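Local coordinates for protein Lic11098 (Leptospira interrogans serogroup Icterohaemorrhagiae serovar copenhageni, PDB 4U08) that is of unknown function but folds as a leucine-rich repeat solenoid and is regarded as a possible virulence factor of this pathogen, at residues A[182-187]-A[205-210]. Sequence-based numbering, arbitrary orientation.
With ZN (zinc ion), chain F; CA (calcium ion), chain H.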
ATOM      1  N   ASN A 182     -16.249   3.862  -6.065  1.00 30.03           N
ATOM      2  CA  ASN A 182     -16.248   3.109  -4.830  1.00 29.62           C
ATOM      3  C   ASN A 182     -14.866   2.612  -4.432  1.00 29.52           C
ATOM      4  O   ASN A 182     -14.744   1.934  -3.422  1.00 29.51           O
ATOM      5  CB  ASN A 182     -17.250   1.958  -4.895  1.00 33.71           C
ATOM      6  CG  ASN A 182     -18.680   2.422  -4.734  1.00 61.60           C
ATOM      7  OD1 ASN A 182     -19.039   3.105  -3.767  1.00 59.74           O
ATOM      8  ND2 ASN A 182     -19.522   2.110  -5.705  1.00 51.20           N
ATOM      9  N   LEU A 183     -13.815   2.912  -5.234  1.00 25.83           N
ATOM     10  CA  LEU A 183     -12.470   2.407  -4.936  1.00 25.98           C
ATOM     11  C   LEU A 183     -11.934   2.949  -3.614  1.00 29.23           C
ATOM     12  O   LEU A 183     -11.993   4.152  -3.377  1.00 29.25           O
ATOM     13  CB  LEU A 183     -11.483   2.686  -6.103  1.00 25.61           C
ATOM     14  CG  LEU A 183     -10.217   1.804  -6.164  1.00 27.54           C
ATOM     15  CD1 LEU A 183     -10.536   0.345  -6.517  1.00 26.72           C
ATOM     16  CD2 LEU A 183      -9.210   2.365  -7.155  1.00 24.72           C
ATOM     17  N   GLU A 184     -11.466   2.060  -2.756  1.00 29.35           N
ATOM     18  CA  GLU A 184     -10.916   2.429  -1.448  1.00 29.84           C
ATOM     19  C   GLU A 184      -9.417   2.192  -1.387  1.00 33.69           C
ATOM     20  O   GLU A 184      -8.711   2.902  -0.661  1.00 34.74           O
ATOM     21  CB  GLU A 184     -11.602   1.653  -0.324  1.00 31.21           C
ATOM     22  CG  GLU A 184     -13.076   2.010  -0.189  1.00 39.98           C
ATOM     23  CD  GLU A 184     -13.881   1.135   0.750  1.00 57.02           C
ATOM     24  OE1 GLU A 184     -13.340   0.115   1.230  1.00 49.53           O
ATOM     25  OE2 GLU A 184     -15.063   1.465   0.995  1.00 62.20           O
ATOM     26  N   SER A 185      -8.930   1.178  -2.122  1.00 27.36           N
ATOM     27  CA  SER A 185      -7.510   0.842  -2.130  1.00 26.71           C
ATOM     28  C   SER A 185      -6.998   0.665  -3.559  1.00 30.14           C
ATOM     29  O   SER A 185      -7.563  -0.104  -4.337  1.00 28.01           O
ATOM     30  CB  SER A 185      -7.261  -0.408  -1.296  1.00 29.81           C
ATOM     31  OG  SER A 185      -5.888  -0.739  -1.279  1.00 42.46           O
ATOM     32  N   LEU A 186      -5.926   1.361  -3.892  1.00 26.38           N
ATOM     33  CA  LEU A 186      -5.309   1.271  -5.225  1.00 25.92           C
ATOM     34  C   LEU A 186      -3.824   0.932  -5.072  1.00 30.77           C
ATOM     35  O   LEU A 186      -3.068   1.740  -4.561  1.00 30.80           O
ATOM     36  CB  LEU A 186      -5.534   2.584  -6.023  1.00 25.21           C
ATOM     37  CG  LEU A 186      -4.896   2.684  -7.434  1.00 29.33           C
ATOM     38  CD1 LEU A 186      -5.272   1.470  -8.332  1.00 29.28           C
ATOM     39  CD2 LEU A 186      -5.263   3.989  -8.093  1.00 33.60           C
ATOM     40  N   GLY A 187      -3.437  -0.268  -5.488  1.00 28.77           N
ATOM     41  CA  GLY A 187      -2.055  -0.735  -5.380  1.00 30.26           C
ATOM     42  C   GLY A 187      -1.308  -0.628  -6.696  1.00 35.38           C
ATOM     43  O   GLY A 187      -1.568  -1.403  -7.616  1.00 36.35           O
ATOM     44  N   ASN A 205     -13.727   7.939  -2.891  1.00 26.84           N
ATOM     45  CA  ASN A 205     -13.731   7.006  -1.776  1.00 26.49           C
ATOM     46  C   ASN A 205     -12.348   6.449  -1.435  1.00 28.65           C
ATOM     47  O   ASN A 205     -12.222   5.696  -0.480  1.00 29.52           O
ATOM     48  CB  ASN A 205     -14.738   5.869  -2.008  1.00 28.94           C
ATOM     49  CG  ASN A 205     -16.137   6.205  -1.566  1.00 50.41           C
ATOM     50  OD1 ASN A 205     -16.510   7.369  -1.397  1.00 44.71           O
ATOM     51  ND2 ASN A 205     -16.939   5.183  -1.367  1.00 43.05           N
ATOM     52  N   LEU A 206     -11.310   6.819  -2.212  1.00 26.14           N
ATOM     53  CA  LEU A 206      -9.955   6.285  -2.029  1.00 25.05           C
ATOM     54  C   LEU A 206      -9.385   6.613  -0.667  1.00 28.13           C
ATOM     55  O   LEU A 206      -9.340   7.773  -0.287  1.00 27.33           O
ATOM     56  CB  LEU A 206      -8.997   6.738  -3.131  1.00 24.11           C
ATOM     57  CG  LEU A 206      -7.720   5.916  -3.278  1.00 27.94           C
ATOM     58  CD1 LEU A 206      -8.050   4.502  -3.863  1.00 29.34           C
ATOM     59  CD2 LEU A 206      -6.729   6.642  -4.243  1.00 25.64           C
ATOM     60  N   GLN A 207      -8.973   5.582   0.048  1.00 25.81           N
ATOM     61  CA  GLN A 207      -8.400   5.708   1.383  1.00 25.20           C
ATOM     62  C   GLN A 207      -6.913   5.411   1.383  1.00 28.75           C
ATOM     63  O   GLN A 207      -6.187   5.957   2.211  1.00 27.90           O
ATOM     64  CB  GLN A 207      -9.101   4.748   2.349  1.00 27.03           C
ATOM     65  CG  GLN A 207     -10.569   5.099   2.604  1.00 30.77           C
ATOM     66  CD  GLN A 207     -11.331   3.925   3.198  1.00 49.18           C
ATOM     67  OE1 GLN A 207     -12.502   3.720   2.901  1.00 54.22           O
ATOM     68  NE2 GLN A 207     -10.702   3.116   4.030  1.00 47.83           N
ATOM     69  N   ILE A 208      -6.475   4.462   0.542  1.00 26.88           N
ATOM     70  CA  ILE A 208      -5.080   4.015   0.480  1.00 28.09           C
ATOM     71  C   ILE A 208      -4.581   4.037  -0.968  1.00 31.61           C
ATOM     72  O   ILE A 208      -5.170   3.401  -1.837  1.00 29.66           O
ATOM     73  CB  ILE A 208      -4.914   2.587   1.086  1.00 32.48           C
ATOM     74  CG1 ILE A 208      -5.569   2.424   2.495  1.00 34.24           C
ATOM     75  CG2 ILE A 208      -3.454   2.142   1.089  1.00 33.97           C
ATOM     76  CD1 ILE A 208      -5.193   3.236   3.642  1.00 49.83           C
ATOM     77  N   LEU A 209      -3.461   4.716  -1.201  1.00 27.20           N
ATOM     78  CA  LEU A 209      -2.840   4.805  -2.518  1.00 26.82           C
ATOM     79  C   LEU A 209      -1.365   4.421  -2.393  1.00 31.77           C
ATOM     80  O   LEU A 209      -0.594   5.152  -1.764  1.00 31.16           O
ATOM     81  CB  LEU A 209      -3.021   6.242  -3.088  1.00 26.22           C
ATOM     82  CG  LEU A 209      -2.409   6.578  -4.485  1.00 29.45           C
ATOM     83  CD1 LEU A 209      -2.826   5.539  -5.566  1.00 28.80           C
ATOM     84  CD2 LEU A 209      -2.821   7.969  -4.941  1.00 29.25           C
ATOM     85  N   HIS A 210      -0.991   3.250  -2.944  1.00 28.60           N
ATOM     86  CA  HIS A 210       0.360   2.703  -2.934  1.00 29.53           C
ATOM     87  C   HIS A 210       1.024   3.000  -4.262  1.00 32.55           C
ATOM     88  O   HIS A 210       0.593   2.481  -5.296  1.00 31.49           O
ATOM     89  CB  HIS A 210       0.310   1.189  -2.672  1.00 32.19           C
ATOM     90  CG  HIS A 210       0.036   0.845  -1.234  1.00 38.27           C
ATOM     91  ND1 HIS A 210       0.053  -0.450  -0.800  1.00 41.83           N
ATOM     92  CD2 HIS A 210      -0.248   1.650  -0.182  1.00 41.42           C
ATOM     93  CE1 HIS A 210      -0.235  -0.409   0.493  1.00 41.76           C
ATOM     94  NE2 HIS A 210      -0.416   0.837   0.909  1.00 41.77           N
TER
HETATM   95 ZN    ZN F 504       0.151  -2.244  -2.142  1.00 78.55          ZN
HETATM   96 CA    CA H 506     -14.785  -2.221   1.992  1.00 62.51          CA
HETATM   97  O   HOH W   1     -16.253   2.370  -1.246  1.00 37.54           O
HETATM   98  O   HOH W   2     -12.907   6.096  -4.996  1.00 30.16           O
HETATM   99  O   HOH W   3       0.769  -1.941  -4.266  1.00 26.77           O
HETATM  100  O   HOH W   4     -13.530  -1.039   3.978  1.00 47.38           O
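Leu186 and Leu209 occupy equivalent positions on neighbouring parallel strands, 185-187 and 208-210, of a leucine-rich repeat solenoid; the strand axes run 4.9 Å apart and diverge by just 3°. Three backbone hydrogen bonds define the parallel register: Ile208 N to Glu184 O, Leu186 N to Ile208 O and His210 N to Leu186 O, each about 3.0 Å long. Ahead of the strands, Glu184 O also accepts from Gln207 N at 2.8 Å, so two donors grip one carbonyl. The second donor arrives at a C=O...N angle of 130°, tilted 24° from the carbonyl plane, whereas Ile208 N lies nearly in line with the C=O.

Apolar contacts fill the inner side, where leucines line up from one coil to the next, pointing the same way. Leu186 CD2 meets Leu209 CD1 at 3.8 Å, and Leu206 CD1 reaches Leu186 CB at the same distance while also touching Leu183 CD2. With CG anti to the backbone N in both Leu186 and Leu209, the two isobutyl groups run side by side. The row continues on both flanks, through Leu163 beside Leu186 and Leu232 beside Leu209.

Water joins the loops preceding the strands: one molecule donates to Asn182 O and Glu184 OE2 and accepts from Asn205 ND2, while another bridges Leu183 O and Asn205 N.

Metal and polar contacts mark the other side. The extended Glu184 chain lies alongside Gln207; Gln207 OE1 lies 3.6 Å from Glu184 CG, while Glu184 OE1 binds calcium together with Glu161 OE2. On the strand face shared with Ser185 and Ile208, His210 ND1 coordinates zinc at 2.2 Å, with a water as a further ligand.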